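Local coordinates for protein CalS13 (Micromonospora echinospora, PDB 4ZAS) that probably acts as a pyridoxal 5'-phosphate-dependent sugar aminotransferase and binds the nucleotide sugar dTDP-4-keto-6-deoxyglucose, at residues L343-A348 and V397-S402; A337-L342 and T349-R354; R355-S360 and P370-V375; K304-I309 and Y328-R333. All blocks are in the same frame, centred on the assembly; numbering follows the deposited sequence.

Overall arrangement
Interactions 1, 2 and 4 lie close together, their centres 11 to 14 Å apart, and touch one another. Interactions 1 and 2 share helix 335-344, the first at its C-terminal end and the second along its flank; interaction 4 adds the end of helix 275-305 and strand 328-332. All three are buried and work by packing, without a hydrogen bond between their paired segments. Interaction 3, centred about 27 Å from interaction 1, is only partly buried, and there a salt-bridge network carries the contact. Interactions 2 and 3 also touch the second subunit, and the 349-354 segment of interaction 2 reaches the nucleotide-sugar pocket.

Interaction 1 (L343-A348 and V397-S402); sequences LDAGIA and VETIKS
Thr399, on the last turns of helix 390-401, packs against Ala345 and Ile347, which follow the end of helix 335-344. Its CB already lies 3.9 Å from CD1 of Ile347, and from there the side chain divides. The OG1 branch sits beside the backbone N (chi1 -61°), where it can bond back to the carbonyl of His395 one turn earlier in its own helix. With its proton directed to that carbonyl, OG1 can face apolar carbons: Ile347 CD1 approaches it to 3.5 Å and Ala345 CB to 3.6 Å. The methyl branch, CG2, rests 3.9 Å from Ala345 CB and also packs on CD1 of Leu342. Ile347 meets this threonine tip to tip, its long branch reaching across so that only CD1 makes the touch. Alanine suits the nearer position because its lone methyl lets the two backbones come close, 7.1 Å between the CA atoms of Ala345 and Thr399. A polar tie joins the elements too, since the carbonyl of Ala345 accepts a bond from His395. Between the two contact residues Gly346 takes a positive phi of 81°, a conformation that favours glycine, and its N bonds to Leu343 O at 3.0 Å, with Ile347 N probably bonded to Leu342 O at 2.8 Å. These two bonds make the Schellman motif, ending helix 335-344 and turning the chain so that Ile347 faces helix 390-401.

Interaction 2 (A337-L342 and T349-R354); sequences AFMRRL and TSVVSR
Apolar packing carries most of this contact, and Met339 of helix 335-344 supplies the larger share. Its side chain passes Thr349 at about a right angle, the threonine methyl CG2 lying against its stem at 3.4 Å from Met339 CG and 3.6 Å from Met339 CB. Placing CG beside the backbone N (chi1 -53°) sends the chain over Thr349 and onward, so that SD comes to lie between two methyl groups, 3.9 Å from Thr349 CG2 and 4.2 Å from Val351 CG2. An unbranched, flexible methionine can lie along both Thr349 and Val351 of this irregular segment. One turn later Leu342 adds its CD2, 3.7 Å from Thr349 OG1, so the threonine offers its methyl to one helix residue and its hydroxyl oxygen to the next. Within the helix, Leu342 CD1 lies over one face of the Phe338 ring, toward its rim.

Polar bonds shape the 349-354 segment itself. Ser350 OG accepts from the backbone N of Val352 at 2.8 Å with an N-H...O angle of 153°, an ST turn, and the same hydroxyl is bonded to the carbonyl of Ile258 of the second subunit.

Contacts between subunits form the third group. Thr259 of the second subunit packs on both Met339 and Val351, and Arg354 makes a salt bridge to Asp263 of that subunit. Val352, whose N closes the turn, touches the bound dTDP-4-keto-6-deoxyglucose. A substrate pocket beside the dimer interface is characteristic of fold type I aminotransferases.

Interaction 3 (R355-S360 and P370-V375); sequences RNDAHS and PGLDRV
Arg355 joins the two segments through a strong bond from NH1 to Asp373 OD1, 2.6 Å long and part of a salt bridge. The oxygen lies near the guanidinium plane and is approached almost in line with its own C-O bond, the two flat groups being turned 46° apart. NH2 adds a weak bond to the same oxygen at 3.1 Å. Along the neighbouring edge the guanidinium grips Asp357 side-on, NH2 serving both aspartates. NE reaches the syn lone pair of Asp357 OD1 at 2.9 Å, in the guanidinium plane and nearly straight (173°), while NH2 meets Asp357 OD2 at 3.0 Å with more tilt. A bend at chi3 (-59°) swings the guanidinium between the carboxylates. One cation therefore serves two anions, and its charge would be expected to ease the repulsion between Asp357 OD2 and Asp373 OD1, 5.9 Å apart.

Packing lies outside this network. Leu372 slides CD2 over one guanidinium face, toward its rim and 3.3 Å from Arg355 NH2; the same methyl is 3.8 Å from Asp357 OD1. Leucine suits this place because a guanidinium face makes no hydrogen bonds and can pack against a methyl while the N-H groups are engaged at the edges. The result is a salt-bridge network of one arginine between two aspartates, fastening a 3-10 turn to helix 370-375 in the connection that leads to strand 379-382.

Interaction 4 (K304-I309 and Y328-R333); sequences KELAGI and YPLKVR
Leu306, just past the end of helix 275-305, rests one methyl on both Tyr328 and Leu330 of strand 328-332. That methyl, CD1, lies 4.1 Å from Tyr328 CE1 and at the same 4.1 Å from CD1 of Leu330, so a single atom makes both contacts. Leu306 and the tyrosine run past each other in opposite directions, whereas Leu306 and Leu330 cross at about a right angle. Leucine suits both positions because its fork serves two neighbours: in Leu306, CD1 meets the strand and CD2 packs on Ile400 of helix 390-401; in Leu330, CD1 meets Leu306 and CD2 lies at the edge of the Tyr328 ring, in its plane. Their length spans the 9.4 Å between the CA atoms of Leu306 and Leu330. Tyrosine can be buried here since its hydroxyl is bonded to Asp303; with CG anti to the backbone N (chi1 -170°), the ring extends toward that helix.

The two segments bury only 98 Å² between them, nearly all of it around this methyl, and the chain then leaves for solvent. A type II beta turn from Leu306 to Ile309 carries Ala307 and Gly308 to the exposed side, and Gly308 adopts the positive phi (80°) that favours glycine at this position. Lys304 is exposed as well, pointing away from the strand.

Around the contact, Leu306 also packs on Ile382 of strand 379-382. Strand 328-332 is the middle of an antiparallel three-stranded sheet, flanked by 312-313 and 379-382, and this contact lays the end of helix 275-305 beside it, next to helix 390-401.

Interaction 1 (L343-A348 and V397-S402)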
loop_
_atom_site.group_PDB
_atom_site.type_symbol
_atom_site.label_atom_id
_atom_site.label_comp_id
_atom_site.label_asym_id
_atom_site.label_seq_id
_atom_site.Cartn_x
_atom_site.Cartn_y
_atom_site.Cartn_z
ATOM N N LEU A 343 -25.083 24.525 -4.459
ATOM C CA LEU A 343 -23.863 25.063 -3.862
ATOM C C LEU A 343 -24.153 26.413 -3.211
ATOM O O LEU A 343 -23.659 26.702 -2.128
ATOM C CB LEU A 343 -22.760 25.241 -4.905
ATOM C CG LEU A 343 -21.403 25.640 -4.322
ATOM C CD1 LEU A 343 -20.892 24.555 -3.382
ATOM C CD2 LEU A 343 -20.389 26.000 -5.398
ATOM N N ASP A 344 -24.997 27.213 -3.856
ATOM C CA ASP A 344 -25.401 28.513 -3.319
ATOM C C ASP A 344 -26.191 28.400 -2.018
ATOM O O ASP A 344 -26.202 29.325 -1.212
ATOM C CB ASP A 344 -26.243 29.266 -4.343
ATOM C CG ASP A 344 -25.471 29.600 -5.606
ATOM O OD1 ASP A 344 -24.235 29.391 -5.642
ATOM O OD2 ASP A 344 -26.099 30.101 -6.562
ATOM N N ALA A 345 -26.859 27.268 -1.830
ATOM C CA ALA A 345 -27.625 27.007 -0.620
ATOM C C ALA A 345 -26.765 26.300 0.431
ATOM O O ALA A 345 -27.249 25.916 1.500
ATOM C CB ALA A 345 -28.864 26.184 -0.950
ATOM N N GLY A 346 -25.484 26.131 0.129
ATOM C CA GLY A 346 -24.580 25.530 1.083
ATOM C C GLY A 346 -24.635 24.026 1.114
ATOM O O GLY A 346 -24.328 23.393 2.127
ATOM N N ILE A 347 -25.018 23.450 -0.012
ATOM C CA ILE A 347 -25.135 22.013 -0.115
ATOM C C ILE A 347 -24.066 21.493 -1.060
ATOM O O ILE A 347 -24.007 21.875 -2.230
ATOM C CB ILE A 347 -26.530 21.615 -0.575
ATOM C CG1 ILE A 347 -27.557 22.165 0.404
ATOM C CG2 ILE A 347 -26.631 20.095 -0.692
ATOM C CD1 ILE A 347 -28.943 22.247 -0.193
ATOM N N ALA A 348 -23.172 20.674 -0.527
ATOM C CA ALA A 348 -22.144 20.072 -1.347
ATOM C C ALA A 348 -22.748 18.986 -2.216
ATOM O O ALA A 348 -23.613 18.242 -1.778
ATOM C CB ALA A 348 -21.042 19.516 -0.490
ATOM N N VAL A 397 -33.993 19.052 0.338
ATOM C CA VAL A 397 -35.258 18.843 -0.325
ATOM C C VAL A 397 -35.863 20.163 -0.773
ATOM O O VAL A 397 -36.305 20.303 -1.918
ATOM C CB VAL A 397 -36.216 18.110 0.610
ATOM C CG1 VAL A 397 -37.640 18.143 0.080
ATOM C CG2 VAL A 397 -35.722 16.693 0.879
ATOM N N GLU A 398 -35.846 21.148 0.120
ATOM C CA GLU A 398 -36.474 22.442 -0.158
ATOM C C GLU A 398 -35.764 23.129 -1.321
ATOM O O GLU A 398 -36.400 23.716 -2.198
ATOM C CB GLU A 398 -36.442 23.324 1.091
ATOM C CG GLU A 398 -37.619 24.281 1.293
ATOM C CD GLU A 398 -38.973 23.573 1.372
ATOM O OE1 GLU A 398 -39.013 22.380 1.766
ATOM O OE2 GLU A 398 -40.000 24.234 1.084
ATOM N N THR A 399 -34.439 23.032 -1.326
ATOM C CA THR A 399 -33.615 23.642 -2.364
ATOM C C THR A 399 -33.842 23.031 -3.743
ATOM O O THR A 399 -34.008 23.754 -4.724
ATOM C CB THR A 399 -32.122 23.511 -2.031
ATOM O OG1 THR A 399 -31.851 24.186 -0.800
ATOM C CG2 THR A 399 -31.260 24.096 -3.160
ATOM N N ILE A 400 -33.875 21.699 -3.801
ATOM C CA ILE A 400 -34.097 20.978 -5.052
ATOM C C ILE A 400 -35.464 21.372 -5.627
ATOM O O ILE A 400 -35.607 21.553 -6.837
ATOM C CB ILE A 400 -33.969 19.432 -4.850
ATOM C CG1 ILE A 400 -32.558 19.064 -4.390
ATOM C CG2 ILE A 400 -34.309 18.686 -6.123
ATOM C CD1 ILE A 400 -32.328 17.571 -4.124
ATOM N N LYS A 401 -36.455 21.533 -4.751
ATOM C CA LYS A 401 -37.816 21.927 -5.145
ATOM C C LYS A 401 -37.930 23.387 -5.633
ATOM O O LYS A 401 -38.919 23.759 -6.280
ATOM C CB LYS A 401 -38.783 21.690 -3.975
ATOM C CG LYS A 401 -39.221 20.229 -3.802
ATOM C CD LYS A 401 -40.173 20.048 -2.622
ATOM C CE LYS A 401 -40.630 18.600 -2.476
ATOM N NZ LYS A 401 -41.423 18.387 -1.227
ATOM N N SER A 402 -36.942 24.220 -5.304
ATOM C CA SER A 402 -36.938 25.618 -5.742
ATOM C C SER A 402 -36.539 25.726 -7.209
ATOM O O SER A 402 -36.478 26.810 -7.770
ATOM C CB SER A 402 -35.984 26.461 -4.890
ATOM O OG SER A 402 -34.626 26.197 -5.230
#

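Interaction 2 (A337-L342 and T349-R354)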
loop_
_atom_site.group_PDB
_atom_site.type_symbol
_atom_site.label_atom_id
_atom_site.label_comp_id
_atom_site.label_asym_id
_atom_site.label_seq_id
_atom_site.Cartn_x
_atom_site.Cartn_y
_atom_site.Cartn_z
ATOM N N ALA A 337 -26.242 23.429 -13.717
ATOM C CA ALA A 337 -27.091 24.413 -13.049
ATOM C C ALA A 337 -27.601 23.833 -11.730
ATOM O O ALA A 337 -27.742 24.559 -10.746
ATOM C CB ALA A 337 -28.249 24.859 -13.952
ATOM N N PHE A 338 -27.850 22.527 -11.703
ATOM C CA PHE A 338 -28.297 21.857 -10.480
ATOM C C PHE A 338 -27.263 21.981 -9.348
ATOM O O PHE A 338 -27.566 22.447 -8.252
ATOM C CB PHE A 338 -28.566 20.376 -10.756
ATOM C CG PHE A 338 -28.995 19.584 -9.539
ATOM C CD1 PHE A 338 -30.307 19.599 -9.108
ATOM C CD2 PHE A 338 -28.069 18.847 -8.808
ATOM C CE1 PHE A 338 -30.698 18.872 -7.997
ATOM C CE2 PHE A 338 -28.456 18.129 -7.690
ATOM C CZ PHE A 338 -29.777 18.145 -7.287
ATOM N N MET A 339 -26.038 21.566 -9.636
ATOM C CA MET A 339 -24.962 21.569 -8.644
ATOM C C MET A 339 -24.693 22.992 -8.221
ATOM O O MET A 339 -24.442 23.258 -7.048
ATOM C CB MET A 339 -23.697 20.916 -9.213
ATOM C CG MET A 339 -23.952 19.540 -9.791
ATOM S SD MET A 339 -22.467 18.627 -10.202
ATOM C CE MET A 339 -22.078 19.368 -11.798
ATOM N N ARG A 340 -24.758 23.906 -9.182
ATOM C CA ARG A 340 -24.513 25.311 -8.901
ATOM C C ARG A 340 -25.548 25.864 -7.924
ATOM O O ARG A 340 -25.206 26.530 -6.952
ATOM C CB ARG A 340 -24.549 26.115 -10.199
ATOM C CG ARG A 340 -24.190 27.576 -10.067
ATOM C CD ARG A 340 -22.868 27.759 -9.338
ATOM N NE ARG A 340 -22.248 29.025 -9.714
ATOM C CZ ARG A 340 -22.637 30.212 -9.259
ATOM N NH1 ARG A 340 -23.617 30.293 -8.368
ATOM N NH2 ARG A 340 -22.028 31.318 -9.670
ATOM N N ARG A 341 -26.813 25.541 -8.172
ATOM C CA ARG A 341 -27.917 26.000 -7.335
ATOM C C ARG A 341 -27.766 25.502 -5.897
ATOM O O ARG A 341 -27.881 26.283 -4.953
ATOM C CB ARG A 341 -29.245 25.518 -7.925
ATOM C CG ARG A 341 -30.512 25.925 -7.192
ATOM C CD ARG A 341 -30.973 27.311 -7.553
ATOM N NE ARG A 341 -32.355 27.508 -7.108
ATOM C CZ ARG A 341 -33.054 28.631 -7.269
ATOM N NH1 ARG A 341 -32.509 29.684 -7.870
ATOM N NH2 ARG A 341 -34.315 28.693 -6.845
ATOM N N LEU A 342 -27.492 24.209 -5.731
ATOM C CA LEU A 342 -27.356 23.641 -4.391
ATOM C C LEU A 342 -26.107 24.162 -3.690
ATOM O O LEU A 342 -26.077 24.243 -2.463
ATOM C CB LEU A 342 -27.322 22.114 -4.426
ATOM C CG LEU A 342 -28.660 21.425 -4.160
ATOM C CD1 LEU A 342 -29.611 21.703 -5.288
ATOM C CD2 LEU A 342 -28.481 19.922 -3.971
ATOM N N THR A 349 -22.220 18.854 -3.421
ATOM C CA THR A 349 -22.782 17.997 -4.442
ATOM C C THR A 349 -21.640 17.531 -5.349
ATOM O O THR A 349 -20.736 18.322 -5.611
ATOM C CB THR A 349 -23.857 18.786 -5.218
ATOM O OG1 THR A 349 -25.137 18.558 -4.614
ATOM C CG2 THR A 349 -23.918 18.380 -6.644
ATOM N N SER A 350 -21.640 16.276 -5.818
ATOM C CA SER A 350 -20.525 15.838 -6.680
ATOM C C SER A 350 -20.844 14.694 -7.645
ATOM O O SER A 350 -21.686 13.845 -7.370
ATOM C CB SER A 350 -19.314 15.431 -5.832
ATOM O OG SER A 350 -18.221 15.051 -6.659
ATOM N N VAL A 351 -20.146 14.687 -8.777
ATOM C CA VAL A 351 -20.194 13.576 -9.730
ATOM C C VAL A 351 -19.369 12.399 -9.202
ATOM O O VAL A 351 -19.528 11.275 -9.662
ATOM C CB VAL A 351 -19.691 14.025 -11.128
ATOM C CG1 VAL A 351 -19.770 12.888 -12.147
ATOM C CG2 VAL A 351 -20.483 15.224 -11.616
ATOM N N VAL A 352 -18.500 12.691 -8.229
ATOM C CA VAL A 352 -17.643 11.722 -7.523
ATOM C C VAL A 352 -16.434 11.210 -8.325
ATOM O O VAL A 352 -15.285 11.380 -7.890
ATOM C CB VAL A 352 -18.468 10.547 -7.017
ATOM C CG1 VAL A 352 -17.551 9.486 -6.389
ATOM C CG2 VAL A 352 -19.498 11.055 -6.032
ATOM N N SER A 353 -16.671 10.589 -9.476
ATOM C CA SER A 353 -15.561 10.207 -10.342
ATOM C C SER A 353 -15.931 10.245 -11.815
ATOM O O SER A 353 -17.099 10.118 -12.190
ATOM C CB SER A 353 -15.034 8.820 -9.958
ATOM O OG SER A 353 -16.033 7.838 -10.116
ATOM N N ARG A 354 -14.923 10.437 -12.655
ATOM C CA ARG A 354 -15.132 10.413 -14.101
ATOM C C ARG A 354 -15.325 8.970 -14.577
ATOM O O ARG A 354 -14.735 8.042 -13.998
ATOM C CB ARG A 354 -13.947 11.052 -14.823
ATOM C CG ARG A 354 -14.140 11.243 -16.316
ATOM C CD ARG A 354 -12.850 11.683 -16.952
ATOM N NE ARG A 354 -13.014 12.163 -18.316
ATOM C CZ ARG A 354 -12.035 12.145 -19.215
ATOM N NH1 ARG A 354 -10.846 11.647 -18.886
ATOM N NH2 ARG A 354 -12.247 12.603 -20.445
#

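Interaction 3 (R355-S360 and P370-V375)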
loop_
_atom_site.group_PDB
_atom_site.type_symbol
_atom_site.label_atom_id
_atom_site.label_comp_id
_atom_site.label_asym_id
_atom_site.label_seq_id
_atom_site.Cartn_x
_atom_site.Cartn_y
_atom_site.Cartn_z
ATOM N N ARG A 355 -16.160 8.777 -15.601
ATOM C CA ARG A 355 -16.303 7.451 -16.210
ATOM C C ARG A 355 -14.897 6.985 -16.587
ATOM O O ARG A 355 -14.213 7.649 -17.368
ATOM C CB ARG A 355 -17.252 7.483 -17.429
ATOM C CG ARG A 355 -16.964 8.571 -18.480
ATOM C CD ARG A 355 -18.027 8.594 -19.563
ATOM N NE ARG A 355 -18.144 7.317 -20.265
ATOM C CZ ARG A 355 -19.092 7.030 -21.162
ATOM N NH1 ARG A 355 -20.032 7.923 -21.454
ATOM N NH2 ARG A 355 -19.117 5.838 -21.755
ATOM N N ASN A 356 -14.450 5.872 -16.019
ATOM C CA ASN A 356 -13.024 5.514 -16.144
ATOM C C ASN A 356 -12.639 5.242 -17.589
ATOM O O ASN A 356 -11.484 5.402 -17.965
ATOM C CB ASN A 356 -12.653 4.288 -15.292
ATOM C CG ASN A 356 -12.817 4.516 -13.796
ATOM O OD1 ASN A 356 -12.583 3.604 -12.998
ATOM N ND2 ASN A 356 -13.224 5.709 -13.408
ATOM N N ASP A 357 -13.611 4.850 -18.402
ATOM C CA ASP A 357 -13.328 4.480 -19.778
ATOM C C ASP A 357 -12.894 5.667 -20.632
ATOM O O ASP A 357 -12.407 5.481 -21.745
ATOM C CB ASP A 357 -14.545 3.784 -20.411
ATOM C CG ASP A 357 -15.739 4.695 -20.542
ATOM O OD1 ASP A 357 -16.056 5.407 -19.558
ATOM O OD2 ASP A 357 -16.349 4.700 -21.635
ATOM N N ALA A 358 -13.068 6.887 -20.132
ATOM C CA ALA A 358 -12.732 8.070 -20.933
ATOM C C ALA A 358 -11.284 8.509 -20.725
ATOM O O ALA A 358 -10.777 9.362 -21.449
ATOM C CB ALA A 358 -13.682 9.232 -20.618
ATOM N N HIS A 359 -10.628 7.938 -19.723
ATOM C CA HIS A 359 -9.243 8.285 -19.436
ATOM C C HIS A 359 -8.270 7.887 -20.552
ATOM O O HIS A 359 -8.387 6.823 -21.150
ATOM C CB HIS A 359 -8.820 7.630 -18.123
ATOM C CG HIS A 359 -9.377 8.292 -16.902
ATOM N ND1 HIS A 359 -9.341 9.657 -16.713
ATOM C CD2 HIS A 359 -9.960 7.776 -15.796
ATOM C CE1 HIS A 359 -9.881 9.950 -15.545
ATOM N NE2 HIS A 359 -10.268 8.827 -14.969
ATOM N N SER A 360 -7.311 8.766 -20.819
ATOM C CA SER A 360 -6.273 8.544 -21.822
ATOM C C SER A 360 -5.528 7.245 -21.628
ATOM O O SER A 360 -5.187 6.577 -22.591
ATOM C CB SER A 360 -5.272 9.683 -21.792
ATOM O OG SER A 360 -5.959 10.898 -21.676
ATOM N N PRO A 370 -23.809 2.594 -24.464
ATOM C CA PRO A 370 -24.953 3.508 -24.593
ATOM C C PRO A 370 -25.673 3.756 -23.261
ATOM O O PRO A 370 -26.146 4.868 -22.995
ATOM C CB PRO A 370 -25.858 2.794 -25.601
ATOM C CG PRO A 370 -25.481 1.359 -25.509
ATOM C CD PRO A 370 -24.018 1.333 -25.196
ATOM N N GLY A 371 -25.750 2.726 -22.432
ATOM C CA GLY A 371 -26.369 2.880 -21.135
ATOM C C GLY A 371 -25.614 3.893 -20.293
ATOM O O GLY A 371 -26.228 4.769 -19.679
ATOM N N LEU A 372 -24.284 3.790 -20.276
ATOM C CA LEU A 372 -23.464 4.723 -19.509
ATOM C C LEU A 372 -23.589 6.102 -20.106
ATOM O O LEU A 372 -23.720 7.082 -19.381
ATOM C CB LEU A 372 -21.993 4.280 -19.449
ATOM C CG LEU A 372 -21.056 5.216 -18.666
ATOM C CD1 LEU A 372 -21.477 5.418 -17.214
ATOM C CD2 LEU A 372 -19.643 4.662 -18.701
ATOM N N ASP A 373 -23.585 6.171 -21.432
ATOM C CA ASP A 373 -23.777 7.437 -22.146
ATOM C C ASP A 373 -25.072 8.121 -21.689
ATOM O O ASP A 373 -25.132 9.338 -21.566
ATOM C CB ASP A 373 -23.795 7.184 -23.660
ATOM C CG ASP A 373 -22.417 6.810 -24.216
ATOM O OD1 ASP A 373 -21.392 7.072 -23.547
ATOM O OD2 ASP A 373 -22.356 6.216 -25.312
ATOM N N ARG A 374 -26.100 7.318 -21.425
ATOM C CA ARG A 374 -27.416 7.832 -21.080
ATOM C C ARG A 374 -27.474 8.452 -19.665
ATOM O O ARG A 374 -28.374 9.261 -19.394
ATOM C CB ARG A 374 -28.457 6.710 -21.227
ATOM C CG ARG A 374 -29.858 7.215 -21.473
ATOM C CD ARG A 374 -29.766 8.123 -22.693
ATOM N NE ARG A 374 -31.029 8.696 -23.144
ATOM C CZ ARG A 374 -31.101 9.820 -23.856
ATOM N NH1 ARG A 374 -29.979 10.471 -24.146
ATOM N NH2 ARG A 374 -32.274 10.308 -24.260
ATOM N N VAL A 375 -26.531 8.104 -18.778
ATOM C CA VAL A 375 -26.536 8.674 -17.416
ATOM C C VAL A 375 -25.302 9.512 -17.007
ATOM O O VAL A 375 -25.375 10.273 -16.038
ATOM C CB VAL A 375 -26.731 7.576 -16.351
ATOM C CG1 VAL A 375 -28.052 6.907 -16.535
ATOM C CG2 VAL A 375 -25.604 6.582 -16.389
#

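Interaction 4 (K304-I309 and Y328-R333)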
loop_
_atom_site.group_PDB
_atom_site.type_symbol
_atom_site.label_atom_id
_atom_site.label_comp_id
_atom_site.label_asym_id
_atom_site.label_seq_id
_atom_site.Cartn_x
_atom_site.Cartn_y
_atom_site.Cartn_z
ATOM N N LYS A 304 -39.137 9.458 -0.514
ATOM C CA LYS A 304 -40.502 9.944 -0.392
ATOM C C LYS A 304 -40.593 11.370 -0.922
ATOM O O LYS A 304 -41.377 11.658 -1.816
ATOM C CB LYS A 304 -40.937 9.883 1.077
ATOM C CG LYS A 304 -42.341 10.388 1.409
ATOM C CD LYS A 304 -43.410 9.292 1.285
ATOM C CE LYS A 304 -44.698 9.696 1.984
ATOM N NZ LYS A 304 -45.152 11.030 1.489
ATOM N N GLU A 305 -39.717 12.237 -0.422
ATOM C CA GLU A 305 -39.803 13.678 -0.653
ATOM C C GLU A 305 -39.309 14.135 -2.028
ATOM O O GLU A 305 -39.730 15.179 -2.515
ATOM C CB GLU A 305 -39.001 14.420 0.421
ATOM C CG GLU A 305 -39.420 14.162 1.854
ATOM C CD GLU A 305 -40.646 14.914 2.265
ATOM O OE1 GLU A 305 -40.911 15.985 1.676
ATOM O OE2 GLU A 305 -41.342 14.436 3.188
ATOM N N LEU A 306 -38.403 13.384 -2.647
ATOM C CA LEU A 306 -37.892 13.785 -3.955
ATOM C C LEU A 306 -38.649 13.139 -5.102
ATOM O O LEU A 306 -38.318 13.351 -6.269
ATOM C CB LEU A 306 -36.404 13.458 -4.083
ATOM C CG LEU A 306 -35.546 14.298 -3.155
ATOM C CD1 LEU A 306 -34.071 13.983 -3.306
ATOM C CD2 LEU A 306 -35.809 15.750 -3.488
ATOM N N ALA A 307 -39.671 12.356 -4.776
ATOM C CA ALA A 307 -40.424 11.674 -5.816
ATOM C C ALA A 307 -41.360 12.631 -6.524
ATOM O O ALA A 307 -42.072 13.417 -5.894
ATOM C CB ALA A 307 -41.193 10.516 -5.235
ATOM N N GLY A 308 -41.392 12.533 -7.842
ATOM C CA GLY A 308 -42.286 13.368 -8.608
ATOM C C GLY A 308 -41.815 14.792 -8.841
ATOM O O GLY A 308 -42.613 15.637 -9.226
ATOM N N ILE A 309 -40.535 15.073 -8.604
ATOM C CA ILE A 309 -39.988 16.384 -8.964
ATOM C C ILE A 309 -39.542 16.348 -10.413
ATOM O O ILE A 309 -38.777 15.470 -10.816
ATOM C CB ILE A 309 -38.822 16.818 -8.073
ATOM C CG1 ILE A 309 -39.287 17.012 -6.636
ATOM C CG2 ILE A 309 -38.266 18.126 -8.575
ATOM C CD1 ILE A 309 -38.168 17.410 -5.705
ATOM N N TYR A 328 -26.422 9.841 -1.735
ATOM C CA TYR A 328 -27.722 9.652 -2.373
ATOM C C TYR A 328 -27.648 10.079 -3.847
ATOM O O TYR A 328 -27.294 11.226 -4.143
ATOM C CB TYR A 328 -28.810 10.440 -1.638
ATOM C CG TYR A 328 -30.209 10.104 -2.095
ATOM C CD1 TYR A 328 -30.777 10.749 -3.175
ATOM C CD2 TYR A 328 -30.945 9.121 -1.458
ATOM C CE1 TYR A 328 -32.044 10.438 -3.604
ATOM C CE2 TYR A 328 -32.212 8.795 -1.881
ATOM C CZ TYR A 328 -32.764 9.456 -2.952
ATOM O OH TYR A 328 -34.043 9.138 -3.361
ATOM N N PRO A 329 -27.961 9.152 -4.771
ATOM C CA PRO A 329 -27.920 9.349 -6.224
ATOM C C PRO A 329 -29.193 9.987 -6.801
ATOM O O PRO A 329 -30.294 9.690 -6.327
ATOM C CB PRO A 329 -27.769 7.926 -6.757
ATOM C CG PRO A 329 -28.502 7.114 -5.787
ATOM C CD PRO A 329 -28.304 7.761 -4.435
ATOM N N LEU A 330 -29.023 10.861 -7.797
ATOM C CA LEU A 330 -30.111 11.377 -8.613
ATOM C C LEU A 330 -29.648 11.437 -10.068
ATOM O O LEU A 330 -28.454 11.567 -10.331
ATOM C CB LEU A 330 -30.541 12.774 -8.163
ATOM C CG LEU A 330 -31.239 12.926 -6.818
ATOM C CD1 LEU A 330 -31.597 14.398 -6.590
ATOM C CD2 LEU A 330 -32.463 12.016 -6.740
ATOM N N LYS A 331 -30.571 11.331 -11.016
ATOM C CA LYS A 331 -30.229 11.683 -12.390
ATOM C C LYS A 331 -31.019 12.930 -12.784
ATOM O O LYS A 331 -32.251 12.904 -12.815
ATOM C CB LYS A 331 -30.492 10.520 -13.338
ATOM C CG LYS A 331 -29.659 9.303 -13.011
ATOM C CD LYS A 331 -30.098 8.113 -13.811
ATOM C CE LYS A 331 -31.419 7.565 -13.276
ATOM N NZ LYS A 331 -31.986 6.502 -14.156
ATOM N N VAL A 332 -30.314 14.018 -13.081
ATOM C CA VAL A 332 -30.959 15.317 -13.256
ATOM C C VAL A 332 -30.684 15.947 -14.612
ATOM O O VAL A 332 -29.591 15.810 -15.153
ATOM C CB VAL A 332 -30.511 16.300 -12.150
ATOM C CG1 VAL A 332 -30.834 15.736 -10.795
ATOM C CG2 VAL A 332 -29.014 16.571 -12.225
ATOM N N ARG A 333 -31.682 16.630 -15.164
ATOM C CA ARG A 333 -31.482 17.501 -16.321
ATOM C C ARG A 333 -30.606 18.677 -15.890
ATOM O O ARG A 333 -30.669 19.098 -14.735
ATOM C CB ARG A 333 -32.823 18.003 -16.884
ATOM C CG ARG A 333 -33.570 18.945 -15.934
ATOM C CD ARG A 333 -34.691 19.808 -16.566
ATOM N NE ARG A 333 -35.218 20.692 -15.526
ATOM C CZ ARG A 333 -34.664 21.863 -15.185
ATOM N NH1 ARG A 333 -33.586 22.316 -15.820
ATOM N NH2 ARG A 333 -35.188 22.593 -14.207
#